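Local coordinates for virulence factor (Pectobacterium carotovorum, PDB 2W3Y), which is an S-palmitoylated virulence factor of a Drosophila pathogen and binds to lipid vesicles, at residues A104-I110 / T223-R229; F186-R190 / K273-Y277. All blocks are in the same frame, centred on the assembly; numbering follows the deposited sequence.

Interaction 1 (A104-I110 / T223-R229); sequences AFFTDPI and TVGGTFR
T107 and T227 pair as antiparallel neighbours through two backbone hydrogen bonds, T107 N to T227 O at 2.7 Å and T227 N to T107 O at 2.8 Å. Further along, I110 N donates to G225 O at 2.9 Å, and G225 N returns only a weak bond to I110 O. Between these pairs the register slips by one residue where the chain turns at D108. Two waters bridge this corner, one from D108 O and one from D108 OD2, both to T227 OG1.

R229, at the N-cap position before helix 230-235, reaches back to the end of helix 91-105. Its NH2 gives a bent bond to A104 O at 2.9 Å; the oxygen lies close to the guanidinium plane, while NH2 stands above the carbonyl plane. NH1 forms a salt bridge with E232.

The aromatic part is a T-shaped stack: the edge of F228, through CD1, meets one face of F106, with planes at 68° and centroids 5.6 Å apart. With CG opposite its N (chi1 -176°), F228 also brings CE1 to 4.1 Å from F105 CB.

A beta bulge thus interrupts the antiparallel pairing with strand 214-228, just after helix 91-105.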
loop_
_atom_site.group_PDB
_atom_site.type_symbol
_atom_site.label_atom_id
_atom_site.label_comp_id
_atom_site.label_asym_id
_atom_site.label_seq_id
_atom_site.Cartn_x
_atom_site.Cartn_y
_atom_site.Cartn_z
ATOM N N ALA A 104 14.132 -0.801 -11.206
ATOM C CA ALA A 104 14.241 0.455 -11.941
ATOM C C ALA A 104 14.384 1.698 -11.065
ATOM O O ALA A 104 15.217 2.563 -11.350
ATOM C CB ALA A 104 13.050 0.604 -12.881
ATOM N N PHE A 105 13.582 1.789 -10.000
ATOM C CA PHE A 105 13.466 3.030 -9.223
ATOM C C PHE A 105 13.670 2.866 -7.718
ATOM O O PHE A 105 13.608 3.834 -6.962
ATOM C CB PHE A 105 12.083 3.659 -9.444
ATOM C CG PHE A 105 11.720 3.868 -10.882
ATOM C CD1 PHE A 105 12.299 4.892 -11.618
ATOM C CD2 PHE A 105 10.767 3.062 -11.486
ATOM C CE1 PHE A 105 11.946 5.104 -12.941
ATOM C CE2 PHE A 105 10.403 3.254 -12.823
ATOM C CZ PHE A 105 10.994 4.279 -13.551
ATOM N N PHE A 106 13.909 1.639 -7.273
ATOM C CA PHE A 106 13.900 1.364 -5.838
ATOM C C PHE A 106 15.140 0.601 -5.384
ATOM O O PHE A 106 15.923 0.093 -6.195
ATOM C CB PHE A 106 12.636 0.581 -5.449
ATOM C CG PHE A 106 11.348 1.341 -5.657
ATOM C CD1 PHE A 106 10.724 1.971 -4.592
ATOM C CD2 PHE A 106 10.752 1.410 -6.913
ATOM C CE1 PHE A 106 9.540 2.684 -4.777
ATOM C CE2 PHE A 106 9.576 2.113 -7.109
ATOM C CZ PHE A 106 8.966 2.753 -6.033
ATOM N N THR A 107 15.290 0.495 -4.077
ATOM C CA THR A 107 16.417 -0.214 -3.497
ATOM C C THR A 107 15.910 -1.104 -2.356
ATOM O O THR A 107 14.714 -1.086 -2.055
ATOM C CB THR A 107 17.526 0.788 -3.077
ATOM O OG1 THR A 107 18.706 0.074 -2.684
ATOM C CG2 THR A 107 17.065 1.726 -1.966
ATOM N N ASP A 108 16.811 -1.877 -1.744
ATOM C CA ASP A 108 16.473 -2.861 -0.699
ATOM C C ASP A 108 15.179 -3.628 -0.996
ATOM O O ASP A 108 14.203 -3.552 -0.234
ATOM C CB ASP A 108 16.416 -2.204 0.689
ATOM C CG ASP A 108 17.774 -1.691 1.153
ATOM O OD1 ASP A 108 18.824 -2.282 0.791
ATOM O OD2 ASP A 108 17.786 -0.694 1.890
ATOM N N PRO A 109 15.165 -4.380 -2.101
ATOM C CA PRO A 109 13.924 -5.095 -2.439
ATOM C C PRO A 109 13.523 -6.099 -1.350
ATOM O O PRO A 109 14.385 -6.722 -0.725
ATOM C CB PRO A 109 14.275 -5.821 -3.749
ATOM C CG PRO A 109 15.778 -5.873 -3.781
ATOM C CD PRO A 109 16.245 -4.645 -3.072
ATOM N N ILE A 110 12.224 -6.222 -1.102
ATOM C CA ILE A 110 11.731 -7.260 -0.217
ATOM C C ILE A 110 10.724 -8.162 -0.953
ATOM O O ILE A 110 10.076 -7.741 -1.905
ATOM C CB ILE A 110 11.175 -6.706 1.159
ATOM C CG1 ILE A 110 9.978 -5.780 0.968
ATOM C CG2 ILE A 110 12.273 -5.984 1.967
ATOM C CD1 ILE A 110 8.662 -6.502 0.888
ATOM N N THR A 223 4.274 -10.719 0.155
ATOM C CA THR A 223 4.812 -9.360 0.169
ATOM C C THR A 223 5.765 -9.071 -0.986
ATOM O O THR A 223 6.537 -9.943 -1.418
ATOM C CB THR A 223 5.501 -8.988 1.542
ATOM O OG1 THR A 223 6.762 -9.653 1.679
ATOM C CG2 THR A 223 4.621 -9.340 2.749
ATOM N N VAL A 224 5.714 -7.836 -1.470
ATOM C CA VAL A 224 6.660 -7.302 -2.458
ATOM C C VAL A 224 6.770 -5.791 -2.209
ATOM O O VAL A 224 5.809 -5.146 -1.770
ATOM C CB VAL A 224 6.279 -7.650 -3.932
ATOM C CG1 VAL A 224 5.137 -6.793 -4.444
ATOM C CG2 VAL A 224 7.507 -7.545 -4.869
ATOM N N GLY A 225 7.957 -5.249 -2.440
ATOM C CA GLY A 225 8.191 -3.838 -2.179
ATOM C C GLY A 225 9.641 -3.416 -2.218
ATOM O O GLY A 225 10.542 -4.233 -2.416
ATOM N N GLY A 226 9.864 -2.118 -2.025
ATOM C CA GLY A 226 11.209 -1.582 -1.969
ATOM C C GLY A 226 11.213 -0.186 -1.404
ATOM O O GLY A 226 10.158 0.390 -1.146
ATOM N N THR A 227 12.412 0.343 -1.212
ATOM C CA THR A 227 12.631 1.699 -0.713
ATOM C C THR A 227 12.910 2.594 -1.921
ATOM O O THR A 227 13.741 2.252 -2.758
ATOM C CB THR A 227 13.845 1.717 0.233
ATOM O OG1 THR A 227 13.620 0.816 1.329
ATOM C CG2 THR A 227 14.127 3.126 0.787
ATOM N N PHE A 228 12.218 3.732 -2.021
ATOM C CA PHE A 228 12.472 4.658 -3.123
ATOM C C PHE A 228 13.794 5.413 -2.980
ATOM O O PHE A 228 14.187 5.794 -1.889
ATOM C CB PHE A 228 11.319 5.652 -3.323
ATOM C CG PHE A 228 11.505 6.555 -4.520
ATOM C CD1 PHE A 228 11.465 6.037 -5.809
ATOM C CD2 PHE A 228 11.727 7.924 -4.353
ATOM C CE1 PHE A 228 11.641 6.860 -6.914
ATOM C CE2 PHE A 228 11.896 8.752 -5.454
ATOM C CZ PHE A 228 11.856 8.228 -6.727
ATOM N N ARG A 229 14.456 5.622 -4.119
ATOM C CA ARG A 229 15.721 6.344 -4.195
ATOM C C ARG A 229 15.476 7.849 -4.120
ATOM O O ARG A 229 15.718 8.580 -5.088
ATOM C CB ARG A 229 16.446 5.985 -5.496
ATOM C CG ARG A 229 16.845 4.536 -5.612
ATOM C CD ARG A 229 17.970 4.375 -6.611
ATOM N NE ARG A 229 17.515 3.861 -7.890
ATOM C CZ ARG A 229 18.182 3.986 -9.033
ATOM N NH1 ARG A 229 19.331 4.640 -9.084
ATOM N NH2 ARG A 229 17.675 3.470 -10.137
HETATM O O HOH W 1 12.841 -1.740 1.300
HETATM O O HOH W 2 15.704 0.519 3.123
#

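Interaction 2 (F186-R190 / K273-Y277); sequences FYKPR and KNYVY
Y275 pushes its hydroxyl end between F186 and K188, docking the C-terminal tail on strand 185-198 of the main mixed sheet. F186, K188 and R190, every second residue of that strand, all point toward the tail. Y275 OH lies at the edge of the F186 ring, 3.6 Å from CE1, and the two side chains come from opposite directions. K188 slides past Y275 the other way: its CE is 3.4 Å from Y275 OH, and the chain folds back at its last two torsions (chi3 -67°, chi4 -58°), turning NZ toward Y277 C. R190 places one face of its guanidinium over the edge of the Y275 ring, NH2 to CE1 being 3.8 Å, with the two planes 83° apart. Y277, the last modelled residue, meets F186 rim to rim, with neither ring lying over the other.

No hydrogen bond links the two segments directly; D176 of the adjacent strand 166-179 joins them instead. D176 OD2 hydrogen-bonds the hydroxyl of Y275 and forms a salt bridge with R190 NE, so one carboxylate oxygen positions both. R190 NH2 also bonds to G134 O, and F178 stacks edge-to-face with Y275.

Within the tail itself, CD2 of Y275 packs over the centre of one face of the Y277 ring, 3.9 Å from its plane, while F186 CZ comes to 3.6 Å from Y277 CD2.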
loop_
_atom_site.group_PDB
_atom_site.type_symbol
_atom_site.label_atom_id
_atom_site.label_comp_id
_atom_site.label_asym_id
_atom_site.label_seq_id
_atom_site.Cartn_x
_atom_site.Cartn_y
_atom_site.Cartn_z
ATOM N N PHE A 186 15.823 10.324 9.913
ATOM C CA PHE A 186 15.898 10.057 8.493
ATOM C C PHE A 186 14.493 9.911 7.890
ATOM O O PHE A 186 13.510 9.619 8.601
ATOM C CB PHE A 186 16.751 8.807 8.207
ATOM C CG PHE A 186 16.206 7.546 8.827
ATOM C CD1 PHE A 186 15.198 6.820 8.192
ATOM C CD2 PHE A 186 16.684 7.095 10.055
ATOM C CE1 PHE A 186 14.691 5.665 8.759
ATOM C CE2 PHE A 186 16.179 5.930 10.638
ATOM C CZ PHE A 186 15.171 5.220 9.982
ATOM N N TYR A 187 14.413 10.129 6.582
ATOM C CA TYR A 187 13.205 9.844 5.822
ATOM C C TYR A 187 13.409 8.612 4.924
ATOM O O TYR A 187 14.293 8.600 4.054
ATOM C CB TYR A 187 12.742 11.096 5.051
ATOM C CG TYR A 187 11.623 10.871 4.061
ATOM C CD1 TYR A 187 10.444 10.201 4.426
ATOM C CD2 TYR A 187 11.742 11.337 2.749
ATOM C CE1 TYR A 187 9.421 10.003 3.499
ATOM C CE2 TYR A 187 10.733 11.149 1.827
ATOM C CZ TYR A 187 9.574 10.482 2.201
ATOM O OH TYR A 187 8.568 10.298 1.275
ATOM N N LYS A 188 12.613 7.561 5.174
ATOM C CA LYS A 188 12.593 6.380 4.311
ATOM C C LYS A 188 11.214 6.208 3.663
ATOM O O LYS A 188 10.244 5.891 4.354
ATOM C CB LYS A 188 12.983 5.116 5.100
ATOM C CG LYS A 188 13.158 3.851 4.242
ATOM C CD LYS A 188 13.237 2.565 5.090
ATOM C CE LYS A 188 14.500 2.507 5.953
ATOM N NZ LYS A 188 15.769 2.598 5.156
ATOM N N PRO A 189 11.105 6.478 2.343
ATOM C CA PRO A 189 9.855 6.156 1.660
ATOM C C PRO A 189 9.835 4.737 1.075
ATOM O O PRO A 189 10.741 4.369 0.316
ATOM C CB PRO A 189 9.785 7.199 0.547
ATOM C CG PRO A 189 11.229 7.540 0.236
ATOM C CD PRO A 189 12.068 7.159 1.448
ATOM N N ARG A 190 8.807 3.958 1.421
ATOM C CA ARG A 190 8.663 2.569 0.901
ATOM C C ARG A 190 7.378 2.359 0.083
ATOM O O ARG A 190 6.310 2.883 0.454
ATOM C CB ARG A 190 8.672 1.559 2.055
ATOM C CG ARG A 190 9.966 1.452 2.841
ATOM C CD ARG A 190 9.804 0.487 4.047
ATOM N NE ARG A 190 9.191 1.123 5.233
ATOM C CZ ARG A 190 8.523 0.470 6.195
ATOM N NH1 ARG A 190 8.373 -0.852 6.127
ATOM N NH2 ARG A 190 7.997 1.134 7.232
ATOM N N LYS A 273 10.959 -4.359 16.508
ATOM C CA LYS A 273 12.153 -5.182 16.346
ATOM C C LYS A 273 12.280 -5.849 14.961
ATOM O O LYS A 273 13.295 -6.456 14.684
ATOM C CB LYS A 273 12.220 -6.240 17.459
ATOM C CG LYS A 273 11.234 -7.389 17.249
ATOM C CD LYS A 273 11.262 -8.365 18.411
ATOM C CE LYS A 273 10.143 -9.372 18.286
ATOM N NZ LYS A 273 9.761 -9.919 19.630
ATOM N N ASN A 274 11.262 -5.757 14.106
ATOM C CA ASN A 274 11.354 -6.309 12.757
ATOM C C ASN A 274 11.741 -5.263 11.723
ATOM O O ASN A 274 11.916 -5.585 10.553
ATOM C CB ASN A 274 10.041 -6.962 12.324
ATOM C CG ASN A 274 9.547 -8.020 13.305
ATOM O OD1 ASN A 274 8.334 -8.176 13.497
ATOM N ND2 ASN A 274 10.467 -8.740 13.925
ATOM N N TYR A 275 11.848 -4.011 12.156
ATOM C CA TYR A 275 12.137 -2.903 11.255
ATOM C C TYR A 275 13.578 -2.997 10.775
ATOM O O TYR A 275 14.497 -3.252 11.564
ATOM C CB TYR A 275 11.866 -1.557 11.952
ATOM C CG TYR A 275 11.988 -0.353 11.044
ATOM C CD1 TYR A 275 10.890 0.126 10.343
ATOM C CD2 TYR A 275 13.217 0.303 10.888
ATOM C CE1 TYR A 275 11.003 1.233 9.493
ATOM C CE2 TYR A 275 13.346 1.411 10.044
ATOM C CZ TYR A 275 12.236 1.874 9.362
ATOM O OH TYR A 275 12.360 2.965 8.524
ATOM N N VAL A 276 13.766 -2.813 9.476
ATOM C CA VAL A 276 15.098 -2.839 8.862
ATOM C C VAL A 276 15.527 -1.424 8.478
ATOM O O VAL A 276 14.938 -0.817 7.578
ATOM C CB VAL A 276 15.140 -3.724 7.590
ATOM C CG1 VAL A 276 16.563 -3.723 6.982
ATOM C CG2 VAL A 276 14.681 -5.152 7.880
ATOM N N TYR A 277 16.552 -0.914 9.158
ATOM C CA TYR A 277 17.072 0.437 8.895
ATOM C C TYR A 277 17.796 0.529 7.552
ATOM O O TYR A 277 18.256 -0.488 7.005
ATOM C CB TYR A 277 17.996 0.904 10.035
ATOM C CG TYR A 277 17.277 1.187 11.344
ATOM C CD1 TYR A 277 17.024 0.165 12.251
ATOM C CD2 TYR A 277 16.860 2.477 11.671
ATOM C CE1 TYR A 277 16.368 0.405 13.448
ATOM C CE2 TYR A 277 16.197 2.737 12.875
ATOM C CZ TYR A 277 15.958 1.688 13.756
ATOM O OH TYR A 277 15.311 1.907 14.940
#

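Overall arrangement
The centres of interactions 1 and 2 lie about 12 Å apart, on the same side of the chain's centre. Both use the main mixed sheet, where strands 185-198 and 214-228 are antiparallel neighbours. They touch there directly: F228 N probably donates a hydrogen bond to P189 O at 2.8 Å, and T227 CG2 packs on K188 CG. Along the chain the segments alternate, 104-110, 186-190, 223-229 and 273-277, so the two contacts cross along the chain. Together they tie the end of helix 91-105 and the C-terminal tail to one sheet. Palmitic acid is bound nearby, about 7 Å from the T223 side chain and about 10 Å from that of R190.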